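Local atomic coordinates of SmhA (Serratia marcescens, PDB entry 7A27), a protein that forms the A component of a tripartite alpha-pore-forming toxin and probably assembles with its two partner proteins into pores in target membranes. Residues Pro11-Ala25 and Thr294-Val308. Numbering follows the deposited sequence.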
ATOM      1  N   PRO A  11      -9.553   8.077 -19.152  1.00 63.92           N
ATOM      2  CA  PRO A  11      -8.465   7.674 -18.269  1.00 64.10           C
ATOM      3  C   PRO A  11      -8.150   6.177 -18.333  1.00 64.76           C
ATOM      4  O   PRO A  11      -7.278   5.746 -17.643  1.00 63.69           O
ATOM      5  CB  PRO A  11      -8.966   7.926 -16.841  1.00 63.38           C
ATOM      6  CG  PRO A  11     -10.244   8.724 -16.997  1.00 64.76           C
ATOM      7  CD  PRO A  11     -10.738   8.499 -18.407  1.00 64.79           C
ATOM      8  N   GLN A  12      -8.925   5.418 -19.100  1.00 68.91           N
ATOM      9  CA  GLN A  12      -8.787   3.943 -19.199  1.00 70.76           C
ATOM     10  C   GLN A  12      -8.893   3.389 -17.781  1.00 69.75           C
ATOM     11  O   GLN A  12      -9.646   3.971 -17.001  1.00 70.57           O
ATOM     12  CB  GLN A  12      -7.515   3.627 -19.995  1.00 71.54           C
ATOM     13  CG  GLN A  12      -7.509   4.410 -21.301  1.00 72.52           C
ATOM     14  CD  GLN A  12      -6.782   3.760 -22.436  1.00 72.28           C
ATOM     15  OE1 GLN A  12      -6.494   2.579 -22.418  1.00 72.49           O
ATOM     16  NE2 GLN A  12      -6.506   4.556 -23.449  1.00 75.59           N
ATOM     17  N   THR A  13      -8.135   2.357 -17.429  1.00 70.16           N
ATOM     18  CA  THR A  13      -8.244   1.715 -16.088  1.00 70.11           C
ATOM     19  C   THR A  13      -7.370   2.436 -15.057  1.00 69.84           C
ATOM     20  O   THR A  13      -7.117   1.817 -14.026  1.00 71.87           O
ATOM     21  CB  THR A  13      -7.904   0.218 -16.149  1.00 69.95           C
ATOM     22  OG1 THR A  13      -6.522   0.068 -16.481  1.00 69.22           O
ATOM     23  CG2 THR A  13      -8.771  -0.529 -17.138  1.00 70.92           C
ATOM     24  N   LEU A  14      -6.947   3.690 -15.283  1.00 68.98           N
ATOM     25  CA  LEU A  14      -6.127   4.456 -14.301  1.00 67.36           C
ATOM     26  C   LEU A  14      -6.848   4.587 -12.953  1.00 67.75           C
ATOM     27  O   LEU A  14      -6.163   4.447 -11.922  1.00 65.88           O
ATOM     28  CB  LEU A  14      -5.796   5.853 -14.836  1.00 67.30           C
ATOM     29  CG  LEU A  14      -4.651   5.951 -15.845  1.00 66.22           C
ATOM     30  CD1 LEU A  14      -4.485   7.377 -16.314  1.00 66.67           C
ATOM     31  CD2 LEU A  14      -3.329   5.476 -15.252  1.00 65.46           C
ATOM     32  N   MET A  15      -8.153   4.867 -12.945  1.00 69.01           N
ATOM     33  CA  MET A  15      -8.892   5.110 -11.679  1.00 69.33           C
ATOM     34  C   MET A  15      -8.786   3.862 -10.805  1.00 68.83           C
ATOM     35  O   MET A  15      -8.307   3.982  -9.671  1.00 68.28           O
ATOM     36  CB  MET A  15     -10.358   5.474 -11.919  1.00 70.39           C
ATOM     37  CG  MET A  15     -11.062   5.881 -10.643  1.00 71.73           C
ATOM     38  SD  MET A  15     -12.682   6.635 -10.895  1.00 75.06           S
ATOM     39  CE  MET A  15     -13.415   6.402  -9.277  1.00 76.66           C
ATOM     40  N   ALA A  16      -9.179   2.710 -11.347  1.00 69.50           N
ATOM     41  CA  ALA A  16      -9.153   1.412 -10.643  1.00 70.40           C
ATOM     42  C   ALA A  16      -7.705   1.054 -10.277  1.00 70.46           C
ATOM     43  O   ALA A  16      -7.448   0.608  -9.158  1.00 70.22           O
ATOM     44  CB  ALA A  16      -9.777   0.353 -11.511  1.00 71.22           C
ATOM     45  N   MET A  17      -6.783   1.239 -11.207  1.00 70.79           N
ATOM     46  CA  MET A  17      -5.360   0.889 -11.028  1.00 71.49           C
ATOM     47  C   MET A  17      -4.795   1.665  -9.841  1.00 70.20           C
ATOM     48  O   MET A  17      -4.065   1.045  -9.077  1.00 72.70           O
ATOM     49  CB  MET A  17      -4.555   1.175 -12.295  1.00 73.50           C
ATOM     50  CG  MET A  17      -3.192   0.518 -12.301  1.00 74.94           C
ATOM     51  SD  MET A  17      -2.747   0.016 -13.928  1.00 80.80           S
ATOM     52  CE  MET A  17      -3.794  -1.434 -14.075  1.00 82.10           C
ATOM     53  N   HIS A  18      -5.141   2.947  -9.673  1.00 67.12           N
ATOM     54  CA  HIS A  18      -4.671   3.795  -8.542  1.00 65.33           C
ATOM     55  C   HIS A  18      -5.317   3.300  -7.243  1.00 64.79           C
ATOM     56  O   HIS A  18      -4.611   3.243  -6.223  1.00 66.70           O
ATOM     57  CB  HIS A  18      -4.926   5.289  -8.789  1.00 66.17           C
ATOM     58  CG  HIS A  18      -3.883   5.991  -9.597  1.00 65.75           C
ATOM     59  ND1 HIS A  18      -3.956   6.113 -10.954  1.00 64.75           N
ATOM     60  CD2 HIS A  18      -2.740   6.625  -9.242  1.00 66.39           C
ATOM     61  CE1 HIS A  18      -2.906   6.796 -11.392  1.00 65.92           C
ATOM     62  NE2 HIS A  18      -2.158   7.146 -10.367  1.00 65.31           N
ATOM     63  N   ILE A  19      -6.594   2.938  -7.277  1.00 63.40           N
ATOM     64  CA  ILE A  19      -7.325   2.383  -6.101  1.00 63.18           C
ATOM     65  C   ILE A  19      -6.649   1.070  -5.650  1.00 64.27           C
ATOM     66  O   ILE A  19      -6.414   0.919  -4.449  1.00 62.44           O
ATOM     67  CB  ILE A  19      -8.826   2.238  -6.438  1.00 61.20           C
ATOM     68  CG1 ILE A  19      -9.471   3.618  -6.619  1.00 61.56           C
ATOM     69  CG2 ILE A  19      -9.551   1.395  -5.404  1.00 61.50           C
ATOM     70  CD1 ILE A  19     -10.907   3.592  -7.087  1.00 63.01           C
ATOM     71  N   SER A  20      -6.292   0.164  -6.566  1.00 66.31           N
ATOM     72  CA  SER A  20      -5.661  -1.124  -6.190  1.00 69.03           C
ATOM     73  C   SER A  20      -4.266  -0.852  -5.614  1.00 70.07           C
ATOM     74  O   SER A  20      -3.809  -1.683  -4.789  1.00 71.56           O
ATOM     75  CB  SER A  20      -5.630  -2.135  -7.315  1.00 70.96           C
ATOM     76  OG  SER A  20      -4.592  -1.844  -8.241  1.00 72.69           O
ATOM     77  N   ILE A  21      -3.614   0.262  -5.993  1.00 69.88           N
ATOM     78  CA  ILE A  21      -2.286   0.652  -5.431  1.00 66.79           C
ATOM     79  C   ILE A  21      -2.520   1.191  -4.025  1.00 68.31           C
ATOM     80  O   ILE A  21      -1.860   0.687  -3.098  1.00 67.69           O
ATOM     81  CB  ILE A  21      -1.534   1.665  -6.307  1.00 65.91           C
ATOM     82  CG1 ILE A  21      -1.097   1.022  -7.628  1.00 66.57           C
ATOM     83  CG2 ILE A  21      -0.341   2.233  -5.541  1.00 65.20           C
ATOM     84  CD1 ILE A  21      -0.570   1.996  -8.667  1.00 66.83           C
ATOM     85  N   SER A  22      -3.409   2.183  -3.879  1.00 70.07           N
ATOM     86  CA  SER A  22      -3.759   2.795  -2.570  1.00 70.33           C
ATOM     87  C   SER A  22      -3.980   1.657  -1.549  1.00 70.25           C
ATOM     88  O   SER A  22      -3.382   1.703  -0.461  1.00 70.23           O
ATOM     89  CB  SER A  22      -4.982   3.701  -2.689  1.00 70.48           C
ATOM     90  OG  SER A  22      -4.754   4.816  -3.541  1.00 68.04           O
ATOM     91  N   SER A  23      -4.786   0.657  -1.901  1.00 68.38           N
ATOM     92  CA  SER A  23      -5.179  -0.468  -1.022  1.00 69.16           C
ATOM     93  C   SER A  23      -3.966  -1.085  -0.313  1.00 68.94           C
ATOM     94  O   SER A  23      -4.049  -1.322   0.895  1.00 71.26           O
ATOM     95  CB  SER A  23      -5.920  -1.513  -1.795  1.00 68.78           C
ATOM     96  OG  SER A  23      -6.120  -2.665  -0.997  1.00 68.91           O
ATOM     97  N   GLN A  24      -2.885  -1.364  -1.028  1.00 67.62           N
ATOM     98  CA  GLN A  24      -1.703  -2.051  -0.453  1.00 66.80           C
ATOM     99  C   GLN A  24      -0.763  -1.016   0.153  1.00 66.47           C
ATOM    100  O   GLN A  24      -0.313  -1.248   1.268  1.00 71.17           O
ATOM    101  CB  GLN A  24      -1.025  -2.926  -1.511  1.00 67.27           C
ATOM    102  CG  GLN A  24      -1.941  -3.960  -2.161  1.00 67.40           C
ATOM    103  CD  GLN A  24      -2.483  -5.036  -1.247  1.00 69.83           C
ATOM    104  OE1 GLN A  24      -2.118  -5.170  -0.078  1.00 72.52           O
ATOM    105  NE2 GLN A  24      -3.378  -5.844  -1.788  1.00 72.51           N
ATOM    106  N   ALA A  25      -0.484   0.085  -0.534  1.00 65.55           N
ATOM    107  CA  ALA A  25       0.431   1.150  -0.053  1.00 66.11           C
ATOM    108  C   ALA A  25      -0.073   1.706   1.274  1.00 66.33           C
ATOM    109  O   ALA A  25       0.762   1.882   2.154  1.00 69.45           O
ATOM    110  CB  ALA A  25       0.586   2.263  -1.068  1.00 67.11           C
ATOM    111  N   THR A 294       2.565  -4.147  -3.397  1.00 64.91           N
ATOM    112  CA  THR A 294       2.640  -2.719  -3.796  1.00 65.16           C
ATOM    113  C   THR A 294       3.444  -2.674  -5.096  1.00 67.03           C
ATOM    114  O   THR A 294       2.904  -2.177  -6.068  1.00 68.02           O
ATOM    115  CB  THR A 294       3.151  -1.849  -2.646  1.00 65.30           C
ATOM    116  OG1 THR A 294       2.240  -2.006  -1.555  1.00 67.20           O
ATOM    117  CG2 THR A 294       3.250  -0.382  -3.001  1.00 65.84           C
ATOM    118  N   GLU A 295       4.629  -3.292  -5.125  1.00 67.88           N
ATOM    119  CA  GLU A 295       5.513  -3.368  -6.312  1.00 68.09           C
ATOM    120  C   GLU A 295       4.741  -3.940  -7.500  1.00 67.58           C
ATOM    121  O   GLU A 295       4.886  -3.374  -8.584  1.00 66.41           O
ATOM    122  CB  GLU A 295       6.724  -4.247  -6.004  1.00 71.19           C
ATOM    123  CG  GLU A 295       7.762  -4.307  -7.120  1.00 74.19           C
ATOM    124  CD  GLU A 295       7.572  -5.368  -8.193  1.00 76.41           C
ATOM    125  OE1 GLU A 295       6.904  -6.368  -7.927  1.00 79.10           O
ATOM    126  OE2 GLU A 295       8.117  -5.200  -9.297  1.00 80.25           O
ATOM    127  N   GLN A 296       3.954  -5.007  -7.303  1.00 66.09           N
ATOM    128  CA  GLN A 296       3.241  -5.727  -8.391  1.00 66.94           C
ATOM    129  C   GLN A 296       2.114  -4.869  -8.985  1.00 67.06           C
ATOM    130  O   GLN A 296       1.963  -4.890 -10.220  1.00 66.32           O
ATOM    131  CB  GLN A 296       2.726  -7.086  -7.921  1.00 67.27           C
ATOM    132  CG  GLN A 296       3.801  -8.166  -7.928  1.00 69.39           C
ATOM    133  CD  GLN A 296       3.421  -9.422  -7.177  1.00 70.94           C
ATOM    134  OE1 GLN A 296       2.330  -9.545  -6.622  1.00 71.61           O
ATOM    135  NE2 GLN A 296       4.339 -10.373  -7.130  1.00 71.22           N
ATOM    136  N   ARG A 297       1.344  -4.150  -8.170  1.00 68.02           N
ATOM    137  CA  ARG A 297       0.239  -3.290  -8.681  1.00 69.65           C
ATOM    138  C   ARG A 297       0.839  -2.099  -9.425  1.00 68.74           C
ATOM    139  O   ARG A 297       0.247  -1.679 -10.416  1.00 68.89           O
ATOM    140  CB  ARG A 297      -0.667  -2.776  -7.564  1.00 72.46           C
ATOM    141  CG  ARG A 297      -1.306  -3.876  -6.738  1.00 76.42           C
ATOM    142  CD  ARG A 297      -2.241  -4.804  -7.497  1.00 80.78           C
ATOM    143  NE  ARG A 297      -2.359  -6.049  -6.719  1.00 85.22           N
ATOM    144  CZ  ARG A 297      -3.032  -6.182  -5.560  1.00 86.88           C
ATOM    145  NH1 ARG A 297      -3.663  -5.142  -5.000  1.00 86.35           N
ATOM    146  NH2 ARG A 297      -3.048  -7.370  -4.974  1.00 85.08           N
ATOM    147  N   MET A 298       1.991  -1.614  -8.959  1.00 68.00           N
ATOM    148  CA  MET A 298       2.727  -0.455  -9.520  1.00 67.11           C
ATOM    149  C   MET A 298       3.364  -0.844 -10.857  1.00 66.06           C
ATOM    150  O   MET A 298       3.545   0.051 -11.690  1.00 66.23           O
ATOM    151  CB  MET A 298       3.821  -0.043  -8.544  1.00 67.30           C
ATOM    152  CG  MET A 298       4.528   1.248  -8.900  1.00 69.29           C
ATOM    153  SD  MET A 298       3.560   2.750  -8.991  1.00 67.85           S
ATOM    154  CE  MET A 298       2.487   2.400  -7.615  1.00 69.02           C
ATOM    155  N   ALA A 299       3.663  -2.121 -11.083  1.00 64.56           N
ATOM    156  CA  ALA A 299       4.305  -2.617 -12.322  1.00 65.17           C
ATOM    157  C   ALA A 299       3.420  -2.314 -13.540  1.00 66.38           C
ATOM    158  O   ALA A 299       3.961  -2.068 -14.626  1.00 69.82           O
ATOM    159  CB  ALA A 299       4.550  -4.091 -12.223  1.00 64.80           C
ATOM    160  N   LEU A 300       2.108  -2.277 -13.376  1.00 66.08           N
ATOM    161  CA  LEU A 300       1.146  -2.107 -14.495  1.00 67.54           C
ATOM    162  C   LEU A 300       0.884  -0.618 -14.787  1.00 66.61           C
ATOM    163  O   LEU A 300       0.328  -0.326 -15.873  1.00 67.59           O
ATOM    164  CB  LEU A 300      -0.170  -2.821 -14.166  1.00 68.24           C
ATOM    165  CG  LEU A 300      -0.123  -4.238 -13.589  1.00 68.41           C
ATOM    166  CD1 LEU A 300      -1.522  -4.631 -13.130  1.00 68.62           C
ATOM    167  CD2 LEU A 300       0.449  -5.253 -14.577  1.00 68.19           C
ATOM    168  N   LEU A 301       1.271   0.296 -13.891  1.00 64.01           N
ATOM    169  CA  LEU A 301       0.923   1.741 -14.001  1.00 63.79           C
ATOM    170  C   LEU A 301       1.613   2.394 -15.207  1.00 65.17           C
ATOM    171  O   LEU A 301       0.946   3.111 -15.952  1.00 66.14           O
ATOM    172  CB  LEU A 301       1.266   2.453 -12.695  1.00 61.99           C
ATOM    173  CG  LEU A 301       0.828   3.916 -12.618  1.00 61.46           C
ATOM    174  CD1 LEU A 301      -0.665   4.073 -12.799  1.00 61.20           C
ATOM    175  CD2 LEU A 301       1.242   4.523 -11.304  1.00 61.39           C
ATOM    176  N   PRO A 302       2.937   2.214 -15.439  1.00 63.90           N
ATOM    177  CA  PRO A 302       3.593   2.816 -16.594  1.00 64.98           C
ATOM    178  C   PRO A 302       2.874   2.448 -17.908  1.00 67.16           C
ATOM    179  O   PRO A 302       2.576   3.317 -18.697  1.00 67.42           O
ATOM    180  CB  PRO A 302       5.010   2.214 -16.528  1.00 65.70           C
ATOM    181  CG  PRO A 302       5.227   1.893 -15.077  1.00 64.71           C
ATOM    182  CD  PRO A 302       3.864   1.428 -14.625  1.00 63.60           C
ATOM    183  N   THR A 303       2.588   1.159 -18.106  1.00 67.52           N
ATOM    184  CA  THR A 303       1.839   0.637 -19.272  1.00 67.87           C
ATOM    185  C   THR A 303       0.516   1.399 -19.413  1.00 66.73           C
ATOM    186  O   THR A 303       0.208   1.820 -20.532  1.00 66.95           O
ATOM    187  CB  THR A 303       1.610  -0.872 -19.124  1.00 68.88           C
ATOM    188  OG1 THR A 303       2.907  -1.431 -18.909  1.00 69.93           O
ATOM    189  CG2 THR A 303       0.882  -1.495 -20.300  1.00 69.25           C
ATOM    190  N   GLU A 304      -0.227   1.595 -18.322  1.00 65.34           N
ATOM    191  CA  GLU A 304      -1.544   2.272 -18.387  1.00 65.92           C
ATOM    192  C   GLU A 304      -1.366   3.736 -18.794  1.00 64.72           C
ATOM    193  O   GLU A 304      -2.214   4.206 -19.550  1.00 65.62           O
ATOM    194  CB  GLU A 304      -2.376   2.081 -17.124  1.00 67.18           C
ATOM    195  CG  GLU A 304      -3.238   0.821 -17.205  1.00 70.45           C
ATOM    196  CD  GLU A 304      -4.378   0.839 -18.219  1.00 73.59           C
ATOM    197  OE1 GLU A 304      -5.118   1.839 -18.265  1.00 76.74           O
ATOM    198  OE2 GLU A 304      -4.536  -0.149 -18.953  1.00 76.43           O
ATOM    199  N   TRP A 305      -0.313   4.432 -18.370  1.00 62.88           N
ATOM    200  CA  TRP A 305      -0.090   5.824 -18.839  1.00 62.59           C
ATOM    201  C   TRP A 305       0.239   5.776 -20.335  1.00 65.60           C
ATOM    202  O   TRP A 305      -0.293   6.608 -21.100  1.00 65.83           O
ATOM    203  CB  TRP A 305       0.965   6.588 -18.015  1.00 60.83           C
ATOM    204  CG  TRP A 305       0.412   7.315 -16.822  1.00 58.43           C
ATOM    205  CD1 TRP A 305       0.651   7.073 -15.501  1.00 57.29           C
ATOM    206  CD2 TRP A 305      -0.523   8.404 -16.864  1.00 57.80           C
ATOM    207  NE1 TRP A 305      -0.060   7.946 -14.722  1.00 57.50           N
ATOM    208  CE2 TRP A 305      -0.790   8.770 -15.537  1.00 57.71           C
ATOM    209  CE3 TRP A 305      -1.163   9.096 -17.899  1.00 57.89           C
ATOM    210  CZ2 TRP A 305      -1.671   9.796 -15.227  1.00 58.62           C
ATOM    211  CZ3 TRP A 305      -2.025  10.113 -17.587  1.00 58.53           C
ATOM    212  CH2 TRP A 305      -2.273  10.456 -16.267  1.00 58.60           C
ATOM    213  N   GLY A 306       1.053   4.805 -20.742  1.00 67.36           N
ATOM    214  CA  GLY A 306       1.425   4.560 -22.149  1.00 69.59           C
ATOM    215  C   GLY A 306       0.216   4.331 -23.021  1.00 69.46           C
ATOM    216  O   GLY A 306       0.265   4.764 -24.187  1.00 71.09           O
ATOM    217  N   LYS A 307      -0.828   3.686 -22.489  1.00 68.12           N
ATOM    218  CA  LYS A 307      -2.102   3.451 -23.218  1.00 69.03           C
ATOM    219  C   LYS A 307      -2.812   4.790 -23.449  1.00 69.39           C
ATOM    220  O   LYS A 307      -3.395   4.950 -24.537  1.00 67.78           O
ATOM    221  CB  LYS A 307      -3.003   2.460 -22.484  1.00 69.51           C
ATOM    222  CG  LYS A 307      -2.592   1.000 -22.627  1.00 70.89           C
ATOM    223  CD  LYS A 307      -3.655   0.004 -22.188  1.00 71.75           C
ATOM    224  CE  LYS A 307      -3.449  -1.359 -22.827  1.00 73.37           C
ATOM    225  NZ  LYS A 307      -4.271  -2.413 -22.188  1.00 73.69           N
ATOM    226  N   VAL A 308      -2.774   5.705 -22.470  1.00 69.63           N
ATOM    227  CA  VAL A 308      -3.372   7.069 -22.595  1.00 68.95           C
ATOM    228  C   VAL A 308      -2.576   7.834 -23.655  1.00 69.89           C
ATOM    229  O   VAL A 308      -3.201   8.567 -24.448  1.00 72.78           O
ATOM    230  CB  VAL A 308      -3.385   7.826 -21.256  1.00 67.48           C
ATOM    231  CG1 VAL A 308      -3.902   9.251 -21.397  1.00 68.37           C
ATOM    232  CG2 VAL A 308      -4.208   7.081 -20.231  1.00 67.20           C
TER
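Gln12 lays its extended side chain across Lys307 at about a right angle, OE1 lying 3.5 Å from Lys307 CB. Next in the type II' turn that leads into helix 14-25, Thr13 N donates to Glu304 OE1 (3.2 Å), a bent bond that meets the carboxylate from above its plane; the same carboxylate has a long salt bridge to Lys307. Leu14 is a knob among Leu301, Glu304, Trp305 and Val308: its CD1 sits over one face of the indole, 3.7 Å from the centroid of the six-membered ring, while CD2 turns to Leu301 CD1. With CG anti to the backbone N (chi1 -165°) and the chain bent beyond it, Met17 brings SD to 3.4 Å from Glu304 CG and CE against Leu300 CB. His18 gives its ND1 proton to Leu14 O, which helps set the rotation of the ring, with CE1 3.8 Å from Leu301 CD1. Leu301 is the reciprocal knob, set among Leu14, Met17, His18 and Ile21. Ser20 O accepts a weak bond from Arg297 NH1, and the CB-to-CD part of that arginine runs past Ser20 OG. Ile21 packs CG1 on Arg297 CB and CD1 on the methyl of Met298. At the far end Gln24 CB rests 3.4 Å from Thr294 OG1, a hydroxyl bonded to Thr290 O. Helix 14-25 runs antiparallel to both partners, at 168° to helix 294-299 and 165° to helix 301-308. In this elongated helical bundle, helix 48-96 sets Tyr80 against Ile21 and Phe86 against Val308, helix 325-358 packs Trp342 and Phe345 against the N-terminal helix and its lead-in turn, and helix 104-155 backs Met298 and Pro302.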